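PDB 4CH7: nird-like protein from Hydrogenobacter thermophilus, which catalyses the decarboxylation of siroheme to 12,18-didecarboxysiroheme, probably by way of the monodecarboxylated intermediate, in heme d1 biosynthesis. Local coordinates for residues Y95-D100 with N234-W239; R251-A254 with G258-H261; R265-S268 with Y273-F276; A277-H280 with E286-L289. All coordinates share one frame; numbering follows the deposited sequence.

Interaction 1 (Y95-D100 with N234-W239)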
loop_
_atom_site.group_PDB
_atom_site.type_symbol
_atom_site.label_atom_id
_atom_site.label_comp_id
_atom_site.label_asym_id
_atom_site.label_seq_id
_atom_site.Cartn_x
_atom_site.Cartn_y
_atom_site.Cartn_z
ATOM N N TYR A 95 12.769 -0.521 -4.685
ATOM C CA TYR A 95 13.916 0.011 -3.967
ATOM C C TYR A 95 15.183 -0.793 -4.201
ATOM O O TYR A 95 15.142 -2.016 -4.360
ATOM C CB TYR A 95 13.617 0.064 -2.467
ATOM C CG TYR A 95 12.616 1.124 -2.082
ATOM C CD1 TYR A 95 13.001 2.448 -1.958
ATOM C CD2 TYR A 95 11.287 0.802 -1.838
ATOM C CE1 TYR A 95 12.096 3.425 -1.609
ATOM C CE2 TYR A 95 10.371 1.776 -1.487
ATOM C CZ TYR A 95 10.782 3.087 -1.375
ATOM O OH TYR A 95 9.880 4.065 -1.026
ATOM N N GLU A 96 16.310 -0.091 -4.231
ATOM C CA GLU A 96 17.601 -0.745 -4.123
ATOM C C GLU A 96 17.960 -0.783 -2.649
ATOM O O GLU A 96 17.907 0.241 -1.964
ATOM C CB GLU A 96 18.674 0.009 -4.899
ATOM C CG GLU A 96 20.072 -0.547 -4.675
ATOM C CD GLU A 96 21.133 0.224 -5.421
ATOM O OE1 GLU A 96 20.779 0.989 -6.340
ATOM O OE2 GLU A 96 22.323 0.062 -5.090
ATOM N N ARG A 97 18.311 -1.966 -2.156
ATOM C CA ARG A 97 18.606 -2.124 -0.739
ATOM C C ARG A 97 19.953 -2.788 -0.484
ATOM O O ARG A 97 20.506 -3.458 -1.357
ATOM C CB ARG A 97 17.478 -2.881 -0.033
ATOM C CG ARG A 97 16.135 -2.171 -0.107
ATOM C CD ARG A 97 15.078 -2.820 0.772
ATOM N NE ARG A 97 13.802 -2.117 0.674
ATOM C CZ ARG A 97 13.495 -1.032 1.377
ATOM N NH1 ARG A 97 14.372 -0.522 2.231
ATOM N NH2 ARG A 97 12.313 -0.452 1.226
ATOM N N THR A 98 20.477 -2.581 0.720
ATOM C CA THR A 98 21.748 -3.166 1.127
ATOM C C THR A 98 21.540 -4.590 1.632
ATOM O O THR A 98 21.237 -4.809 2.809
ATOM C CB THR A 98 22.421 -2.331 2.233
ATOM O OG1 THR A 98 21.652 -2.423 3.439
ATOM C CG2 THR A 98 22.520 -0.873 1.813
ATOM N N HIS A 99 21.700 -5.552 0.727
ATOM C CA HIS A 99 21.489 -6.966 1.025
ATOM C C HIS A 99 21.906 -7.774 -0.200
ATOM O O HIS A 99 22.013 -7.222 -1.296
ATOM C CB HIS A 99 20.014 -7.229 1.345
ATOM C CG HIS A 99 19.756 -8.546 2.009
ATOM N ND1 HIS A 99 19.380 -9.674 1.310
ATOM C CD2 HIS A 99 19.797 -8.912 3.313
ATOM C CE1 HIS A 99 19.213 -10.679 2.153
ATOM N NE2 HIS A 99 19.459 -10.241 3.375
ATOM N N ASP A 100 22.143 -9.071 -0.020
ATOM C CA ASP A 100 22.472 -9.947 -1.144
ATOM C C ASP A 100 21.365 -9.887 -2.194
ATOM O O ASP A 100 21.629 -9.888 -3.399
ATOM C CB ASP A 100 22.705 -11.382 -0.672
ATOM C CG ASP A 100 24.093 -11.589 -0.097
ATOM O OD1 ASP A 100 24.603 -10.675 0.585
ATOM O OD2 ASP A 100 24.679 -12.668 -0.334
ATOM N N ASN A 234 16.915 5.584 5.469
ATOM C CA ASN A 234 15.800 4.674 5.673
ATOM C C ASN A 234 16.251 3.227 5.547
ATOM O O ASN A 234 17.173 2.919 4.790
ATOM C CB ASN A 234 14.682 4.961 4.668
ATOM C CG ASN A 234 14.051 6.323 4.870
ATOM O OD1 ASN A 234 13.060 6.459 5.584
ATOM N ND2 ASN A 234 14.625 7.343 4.241
ATOM N N ALA A 235 15.604 2.341 6.294
ATOM C CA ALA A 235 15.937 0.926 6.237
ATOM C C ALA A 235 14.742 0.059 6.572
ATOM O O ALA A 235 13.949 0.381 7.461
ATOM C CB ALA A 235 17.090 0.607 7.174
HETATM N N MSE A 236 14.617 -1.040 5.838
HETATM C CA MSE A 236 13.724 -2.113 6.232
HETATM C C MSE A 236 14.512 -3.005 7.175
HETATM O O MSE A 236 15.448 -3.686 6.754
HETATM C CB MSE A 236 13.259 -2.907 5.008
HETATM C CG MSE A 236 12.726 -4.298 5.319
HETATM SE SE MSE A 236 12.183 -5.237 3.709
HETATM C CE MSE A 236 10.823 -3.991 3.108
ATOM N N SER A 237 14.169 -2.969 8.458
ATOM C CA SER A 237 14.795 -3.863 9.420
ATOM C C SER A 237 14.014 -5.170 9.434
ATOM O O SER A 237 12.786 -5.166 9.538
ATOM C CB SER A 237 14.818 -3.239 10.813
ATOM O OG SER A 237 13.516 -3.155 11.355
ATOM N N VAL A 238 14.721 -6.286 9.298
ATOM C CA VAL A 238 14.073 -7.592 9.324
ATOM C C VAL A 238 14.552 -8.395 10.530
ATOM O O VAL A 238 15.739 -8.395 10.851
ATOM C CB VAL A 238 14.285 -8.369 8.006
ATOM C CG1 VAL A 238 13.627 -7.629 6.854
ATOM C CG2 VAL A 238 15.764 -8.575 7.729
ATOM N N TRP A 239 13.622 -9.065 11.203
ATOM C CA TRP A 239 13.932 -9.734 12.459
ATOM C C TRP A 239 13.409 -11.164 12.493
ATOM O O TRP A 239 12.325 -11.453 11.981
ATOM C CB TRP A 239 13.332 -8.947 13.628
ATOM C CG TRP A 239 13.716 -7.495 13.625
ATOM C CD1 TRP A 239 13.177 -6.505 12.856
ATOM C CD2 TRP A 239 14.722 -6.873 14.435
ATOM N NE1 TRP A 239 13.791 -5.307 13.134
ATOM C CE2 TRP A 239 14.743 -5.505 14.100
ATOM C CE3 TRP A 239 15.606 -7.338 15.411
ATOM C CZ2 TRP A 239 15.619 -4.600 14.709
ATOM C CZ3 TRP A 239 16.476 -6.442 16.009
ATOM C CH2 TRP A 239 16.475 -5.090 15.658
#
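Arg97 lays one face of its guanidinium group against the root of Met236, modelled as selenomethionine. The tight part is small: Arg97 NH1 lies 3.7 Å from Met236 N and 3.8 Å from Met236 CB. The CB sits above the guanidinium plane, displaced toward its rim, and CZ of Arg97 is the other atom near it. The arginine gets there as a straight rod, extended from CG to NE, and meets the selenomethionine side chain at about a right angle. Residues 95-97 and 234-239 belong to strands of the closed antiparallel barrel built from the two AsnC-like ligand binding domains, and strand 303-314 runs between them, so the contact spans two strand spacings instead of one. That strand also offers a polar partner: Arg97 NH1 donates to Leu306 O. Arg97 NE, by contrast, is buried without a modelled partner. The Arg97 side chain comes within about 7 Å of that of His93, the inferred active-site residue.

The rest is loose. With CG of Met236 anti to its backbone N (chi1 160°) and a bend at the selenium, the tail bends past the arginine without close contact, Met236 CE remaining 4.3 Å from Arg97 NH2. Beyond Arg97 the strand gives way to a loop, where His99 stops short of Val238 and Asp100 is exposed. At the far end of 234-239, Trp239 NE1 donates to Ser237 OG at 2.8 Å, nearly in the indole plane, and the same hydroxyl also bonds with Ala277 O.

Interaction 2 (R251-A254 with G258-H261)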
loop_
_atom_site.group_PDB
_atom_site.type_symbol
_atom_site.label_atom_id
_atom_site.label_comp_id
_atom_site.label_asym_id
_atom_site.label_seq_id
_atom_site.Cartn_x
_atom_site.Cartn_y
_atom_site.Cartn_z
ATOM N N ARG A 251 5.087 -4.352 19.256
ATOM C CA ARG A 251 4.619 -3.208 20.034
ATOM C C ARG A 251 5.781 -2.456 20.677
ATOM O O ARG A 251 5.768 -1.227 20.749
ATOM C CB ARG A 251 3.621 -3.652 21.107
ATOM C CG ARG A 251 2.412 -4.392 20.560
ATOM C CD ARG A 251 1.381 -4.689 21.636
ATOM N NE ARG A 251 0.380 -5.645 21.170
ATOM C CZ ARG A 251 0.230 -6.871 21.660
ATOM N NH1 ARG A 251 1.008 -7.295 22.646
ATOM N NH2 ARG A 251 -0.705 -7.673 21.171
ATOM N N TYR A 252 6.777 -3.200 21.149
ATOM C CA TYR A 252 7.977 -2.595 21.716
ATOM C C TYR A 252 8.680 -1.717 20.684
ATOM O O TYR A 252 9.004 -0.561 20.955
ATOM C CB TYR A 252 8.935 -3.675 22.224
ATOM C CG TYR A 252 10.205 -3.118 22.825
ATOM C CD1 TYR A 252 10.197 -2.526 24.080
ATOM C CD2 TYR A 252 11.412 -3.185 22.140
ATOM C CE1 TYR A 252 11.351 -2.012 24.635
ATOM C CE2 TYR A 252 12.575 -2.674 22.690
ATOM C CZ TYR A 252 12.536 -2.088 23.938
ATOM O OH TYR A 252 13.680 -1.572 24.502
ATOM N N ILE A 253 8.902 -2.283 19.501
ATOM C CA ILE A 253 9.531 -1.581 18.386
ATOM C C ILE A 253 8.699 -0.374 17.930
ATOM O O ILE A 253 9.245 0.677 17.591
ATOM C CB ILE A 253 9.779 -2.552 17.202
ATOM C CG1 ILE A 253 10.777 -3.642 17.601
ATOM C CG2 ILE A 253 10.287 -1.815 15.980
ATOM C CD1 ILE A 253 11.051 -4.659 16.508
ATOM N N ALA A 254 7.378 -0.527 17.944
ATOM C CA ALA A 254 6.466 0.534 17.525
ATOM C C ALA A 254 6.553 1.776 18.411
ATOM O O ALA A 254 6.171 2.870 17.993
ATOM C CB ALA A 254 5.037 0.017 17.485
ATOM N N GLY A 258 11.617 6.882 14.919
ATOM C CA GLY A 258 12.425 6.289 13.873
ATOM C C GLY A 258 11.836 4.990 13.359
ATOM O O GLY A 258 12.372 4.389 12.427
ATOM N N VAL A 259 10.739 4.551 13.972
ATOM C CA VAL A 259 10.048 3.341 13.536
ATOM C C VAL A 259 8.647 3.656 13.019
ATOM O O VAL A 259 7.819 4.205 13.748
ATOM C CB VAL A 259 9.938 2.306 14.672
ATOM C CG1 VAL A 259 9.037 1.152 14.252
ATOM C CG2 VAL A 259 11.314 1.797 15.060
ATOM N N SER A 260 8.385 3.306 11.762
ATOM C CA SER A 260 7.067 3.502 11.169
ATOM C C SER A 260 6.302 2.182 11.072
ATOM O O SER A 260 5.955 1.579 12.088
ATOM C CB SER A 260 7.189 4.152 9.788
ATOM O OG SER A 260 8.160 3.496 8.991
ATOM N N HIS A 261 6.052 1.732 9.848
ATOM C CA HIS A 261 5.253 0.530 9.626
ATOM C C HIS A 261 5.948 -0.752 10.062
ATOM O O HIS A 261 7.156 -0.914 9.881
ATOM C CB HIS A 261 4.851 0.422 8.155
ATOM C CG HIS A 261 4.068 1.593 7.660
ATOM N ND1 HIS A 261 2.765 1.831 8.042
ATOM C CD2 HIS A 261 4.400 2.595 6.812
ATOM C CE1 HIS A 261 2.330 2.931 7.453
ATOM N NE2 HIS A 261 3.304 3.413 6.701
#
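Ile253 and Val259 carry this contact, with Ala254 at its margin. The apolar part is a meeting of branches: CG2 of Ile253 packs 3.7 Å from CG1 of Val259 and slightly farther from its CG2, the two side chains crossing at about a right angle. The methyl branch of the isoleucine serves here because CG1 (chi1 -64°) leads away, sending CD1 toward Leu275 on the sheet. Ala254 adds its CA, 4.2 Å from Val259 CG1, while its methyl points off.

A second kind of contact is between backbone carbonyl and isopropyl group. Ile253 O rests against the whole isopropyl group of Val259, 3.4 Å from both CB and CG1, with CG2 almost as near. These segments mark the return half of a split beta-alpha-beta crossover, in which strand 233-239, helix 246-254 and strand 259-264 follow one another and strand 275-281 fills the gap between the two parallel strands. It is the first such unit of a ferredoxin-like domain, whose helices cover one side of the sheet.

Polar bonding between the segments is absent, and the strand is held by its neighbour in the sheet: Gly258 and Ser260 pair with His280 and Met278 by backbone bonds, and Ser260 OG bonds to Met278 O. Gly258 turns the chain into the strand with a positive phi of 95°, where a CB would press on the preceding carbonyl oxygen.

Interaction 3 (R265-S268 with Y273-F276)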
loop_
_atom_site.group_PDB
_atom_site.type_symbol
_atom_site.label_atom_id
_atom_site.label_comp_id
_atom_site.label_asym_id
_atom_site.label_seq_id
_atom_site.Cartn_x
_atom_site.Cartn_y
_atom_site.Cartn_z
ATOM N N ARG A 265 5.308 -11.942 8.678
ATOM C CA ARG A 265 5.091 -13.027 7.742
ATOM C C ARG A 265 5.495 -14.307 8.436
ATOM O O ARG A 265 5.940 -14.286 9.584
ATOM C CB ARG A 265 5.943 -12.829 6.489
ATOM C CG ARG A 265 7.440 -12.738 6.768
ATOM C CD ARG A 265 8.255 -12.705 5.475
ATOM N NE ARG A 265 8.255 -13.988 4.775
ATOM C CZ ARG A 265 9.233 -14.887 4.861
ATOM N NH1 ARG A 265 10.295 -14.652 5.618
ATOM N NH2 ARG A 265 9.150 -16.026 4.193
ATOM N N THR A 266 5.345 -15.426 7.743
ATOM C CA THR A 266 5.846 -16.680 8.268
ATOM C C THR A 266 7.350 -16.723 8.063
ATOM O O THR A 266 7.900 -15.921 7.310
ATOM C CB THR A 266 5.215 -17.873 7.552
ATOM O OG1 THR A 266 5.529 -19.067 8.274
ATOM C CG2 THR A 266 5.733 -17.986 6.127
ATOM N N THR A 267 8.020 -17.645 8.745
ATOM C CA THR A 267 9.430 -17.894 8.478
ATOM C C THR A 267 9.531 -18.885 7.329
ATOM O O THR A 267 8.587 -19.630 7.066
ATOM C CB THR A 267 10.158 -18.467 9.704
ATOM O OG1 THR A 267 9.601 -19.743 10.045
ATOM C CG2 THR A 267 10.031 -17.529 10.891
ATOM N N SER A 268 10.663 -18.879 6.634
ATOM C CA SER A 268 10.890 -19.829 5.552
ATOM C C SER A 268 12.380 -20.102 5.412
ATOM O O SER A 268 13.206 -19.344 5.925
ATOM C CB SER A 268 10.332 -19.295 4.231
ATOM O OG SER A 268 11.196 -18.325 3.664
ATOM N N TYR A 273 13.485 -14.362 8.378
ATOM C CA TYR A 273 12.965 -13.211 9.112
ATOM C C TYR A 273 11.442 -13.123 9.002
ATOM O O TYR A 273 10.891 -13.104 7.899
ATOM C CB TYR A 273 13.620 -11.922 8.617
ATOM C CG TYR A 273 15.131 -11.998 8.554
ATOM C CD1 TYR A 273 15.903 -11.862 9.699
ATOM C CD2 TYR A 273 15.784 -12.200 7.347
ATOM C CE1 TYR A 273 17.283 -11.932 9.642
ATOM C CE2 TYR A 273 17.159 -12.269 7.278
ATOM C CZ TYR A 273 17.906 -12.136 8.427
ATOM O OH TYR A 273 19.280 -12.207 8.361
ATOM N N ASN A 274 10.771 -13.067 10.149
ATOM C CA ASN A 274 9.313 -13.028 10.186
ATOM C C ASN A 274 8.752 -11.679 10.645
ATOM O O ASN A 274 7.546 -11.433 10.541
ATOM C CB ASN A 274 8.764 -14.158 11.064
ATOM C CG ASN A 274 9.338 -14.142 12.471
ATOM O OD1 ASN A 274 10.439 -13.646 12.698
ATOM N ND2 ASN A 274 8.593 -14.696 13.423
ATOM N N LEU A 275 9.619 -10.809 11.159
ATOM C CA LEU A 275 9.189 -9.469 11.561
ATOM C C LEU A 275 9.903 -8.380 10.769
ATOM O O LEU A 275 11.133 -8.303 10.764
ATOM C CB LEU A 275 9.380 -9.249 13.065
ATOM C CG LEU A 275 8.936 -7.884 13.596
ATOM C CD1 LEU A 275 7.501 -7.598 13.209
ATOM C CD2 LEU A 275 9.093 -7.815 15.098
ATOM N N PHE A 276 9.114 -7.547 10.092
ATOM C CA PHE A 276 9.645 -6.431 9.318
ATOM C C PHE A 276 9.294 -5.129 10.027
ATOM O O PHE A 276 8.162 -4.952 10.483
ATOM C CB PHE A 276 9.059 -6.411 7.901
ATOM C CG PHE A 276 9.549 -7.527 7.006
ATOM C CD1 PHE A 276 9.988 -8.741 7.530
ATOM C CD2 PHE A 276 9.569 -7.355 5.629
ATOM C CE1 PHE A 276 10.432 -9.763 6.700
ATOM C CE2 PHE A 276 10.014 -8.370 4.790
ATOM C CZ PHE A 276 10.445 -9.576 5.328
#
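Arg265 joins the two segments twice by hydrogen bonds, once through its backbone and once through its side chain. Its N donates to Asn274 O at 3.0 Å. Its NH1 donates to Tyr273 O at 2.8 Å, approaching the carbonyl 33° out of its plane. NH1 has a second acceptor in Phe271 O, and NH2 reaches Ser268 OG at 3.1 Å in the guanidinium plane. Three separate oxygens thus fix the rotation of the group across the mouth of the loop. The chain folds back to this place through a bend at chi3 (-71°).

The segments close the hairpin that links strands 259-264 and 275-281 in the second ferredoxin-like half of the barrel. Asn274 and Leu275 both face Trp239 on the other neighbouring strand, forming a classic beta bulge, and Asn274 ND2 bonds to Val241 O, just past the end of that strand.

Carbon contacts fill in around the polar grip. Arg265 CD lies 3.8 Å from Phe276 CZ, the guanidinium and ring planes being 58° apart. Thr267 CG2 runs alongside Asn274 CB at 3.6 Å, the two side chains pointing the same way. With a leucine in place of Arg265, the carbonyls of Tyr273 and Phe271 would probably lose their shared donor and the hairpin loop would be less firmly held.

Interaction 4 (A277-H280 with E286-L289)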
loop_
_atom_site.group_PDB
_atom_site.type_symbol
_atom_site.label_atom_id
_atom_site.label_comp_id
_atom_site.label_asym_id
_atom_site.label_seq_id
_atom_site.Cartn_x
_atom_site.Cartn_y
_atom_site.Cartn_z
ATOM N N ALA A 277 10.262 -4.225 10.132
ATOM C CA ALA A 277 10.014 -2.923 10.747
ATOM C C ALA A 277 10.731 -1.815 9.994
ATOM O O ALA A 277 11.959 -1.735 10.019
ATOM C CB ALA A 277 10.433 -2.925 12.211
HETATM N N MSE A 278 9.957 -0.960 9.332
HETATM C CA MSE A 278 10.528 0.154 8.588
HETATM C C MSE A 278 11.167 1.146 9.546
HETATM O O MSE A 278 10.497 1.716 10.407
HETATM C CB MSE A 278 9.459 0.858 7.754
HETATM C CG MSE A 278 8.723 -0.037 6.765
HETATM SE SE MSE A 278 9.897 -1.090 5.628
HETATM C CE MSE A 278 9.761 -2.780 6.570
HETATM N N MSE A 279 12.473 1.340 9.402
HETATM C CA MSE A 279 13.179 2.319 10.214
HETATM C C MSE A 279 13.603 3.514 9.370
HETATM O O MSE A 279 13.790 3.405 8.154
HETATM C CB MSE A 279 14.396 1.695 10.902
HETATM C CG MSE A 279 14.069 0.776 12.074
HETATM SE SE MSE A 279 15.640 -0.155 12.725
HETATM C CE MSE A 279 14.832 -1.168 14.163
ATOM N N HIS A 280 13.735 4.660 10.025
ATOM C CA HIS A 280 14.269 5.852 9.391
ATOM C C HIS A 280 15.068 6.628 10.422
ATOM O O HIS A 280 14.816 6.522 11.624
ATOM C CB HIS A 280 13.151 6.724 8.808
ATOM C CG HIS A 280 12.096 7.103 9.800
ATOM N ND1 HIS A 280 10.782 6.711 9.676
ATOM C CD2 HIS A 280 12.161 7.846 10.932
ATOM C CE1 HIS A 280 10.082 7.191 10.691
ATOM N NE2 HIS A 280 10.898 7.881 11.467
ATOM N N GLU A 286 22.758 5.942 12.978
ATOM C CA GLU A 286 21.694 6.244 13.926
ATOM C C GLU A 286 20.659 5.118 13.965
ATOM O O GLU A 286 20.211 4.712 15.039
ATOM C CB GLU A 286 21.024 7.569 13.555
ATOM C CG GLU A 286 19.867 7.954 14.460
ATOM C CD GLU A 286 19.177 9.223 14.014
ATOM O OE1 GLU A 286 19.854 10.109 13.454
ATOM O OE2 GLU A 286 17.953 9.328 14.219
ATOM N N ILE A 287 20.286 4.623 12.789
ATOM C CA ILE A 287 19.376 3.486 12.678
ATOM C C ILE A 287 20.018 2.235 13.280
ATOM O O ILE A 287 19.362 1.480 14.003
ATOM C CB ILE A 287 18.972 3.227 11.207
ATOM C CG1 ILE A 287 17.999 4.303 10.717
ATOM C CG2 ILE A 287 18.342 1.853 11.047
ATOM C CD1 ILE A 287 17.666 4.209 9.239
ATOM N N LYS A 288 21.302 2.030 12.984
ATOM C CA LYS A 288 22.062 0.907 13.527
ATOM C C LYS A 288 22.001 0.874 15.051
ATOM O O LYS A 288 21.814 -0.186 15.647
ATOM C CB LYS A 288 23.522 0.967 13.070
ATOM C CG LYS A 288 23.770 0.465 11.652
ATOM C CD LYS A 288 25.263 0.417 11.339
ATOM C CE LYS A 288 25.526 -0.102 9.933
ATOM N NZ LYS A 288 26.977 -0.077 9.587
ATOM N N LEU A 289 22.163 2.041 15.669
ATOM C CA LEU A 289 22.061 2.181 17.118
ATOM C C LEU A 289 20.698 1.713 17.621
ATOM O O LEU A 289 20.613 0.902 18.547
ATOM C CB LEU A 289 22.298 3.638 17.527
ATOM C CG LEU A 289 23.706 4.029 17.978
ATOM C CD1 LEU A 289 24.758 3.486 17.027
ATOM C CD2 LEU A 289 23.835 5.542 18.101
#
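Ile287 drops from its helix onto Met279 and the backbone of His280, and its side chain can be followed branch by branch. CB points toward the strand but has no partner there within 4.2 Å; the carbons beyond it do the touching. CG2, which lies anti to the backbone N, goes to Met279, a selenomethionine: Ile287 CG2 is 3.8 Å from Met279 SE and 4.0 Å from Met279 CB. Ile287 CG1 takes the other direction (chi1 -73°) and passes 3.8 Å from His280 C. The chain then runs on extended, and its tip, Ile287 CD1, lies 3.7 Å from His280 C and 3.8 Å from His280 CA. The two branches therefore divide between a side chain and the main chain of the next residue.

Strand 275-281 and helix 284-297 open the second split beta-alpha-beta crossover of the ferredoxin-like domain, with strand 303-314 completing it and strand 233-239 lying between. Leu305 and Phe307 of strand 303-314 also touch Ile287, which is buried. An alanine at Ile287 would probably open a gap beneath the helix where CG2 and CD1 now rest on Met279 SE and the His280 backbone.

Met279 crosses the isoleucine obliquely, its chain straight beyond CG, so that SE passes beside CG2 and the side chain also reaches Trp239. His280 CB points away from the helix segment, and the ring stacks on Tyr231. Near the helix start, Glu286 OE1 bonds to Lys282 N.

Along the chain the four contacts stand in series, with no nesting or crossing. Interaction 1 closes the longest loop, from strand 91-97 in the first AsnC-like domain to strand 233-239 in the second, with strand 303-314 between them in the shared barrel. Interaction 2 then closes the short turn between helix 246-254 and strand 259-264. Interaction 3 closes the hairpin onto strand 275-281, on which interaction 4 begins at once before closing onto helix 284-297. Strand 275-281 lies between strands 233-239 and 259-264: Trp239 pairs with Leu275 and the adjoining Asn274, Ala235 with Met279, and His261 with Met278. Interactions 2 and 4 also meet where Ile253 packs on Ala277.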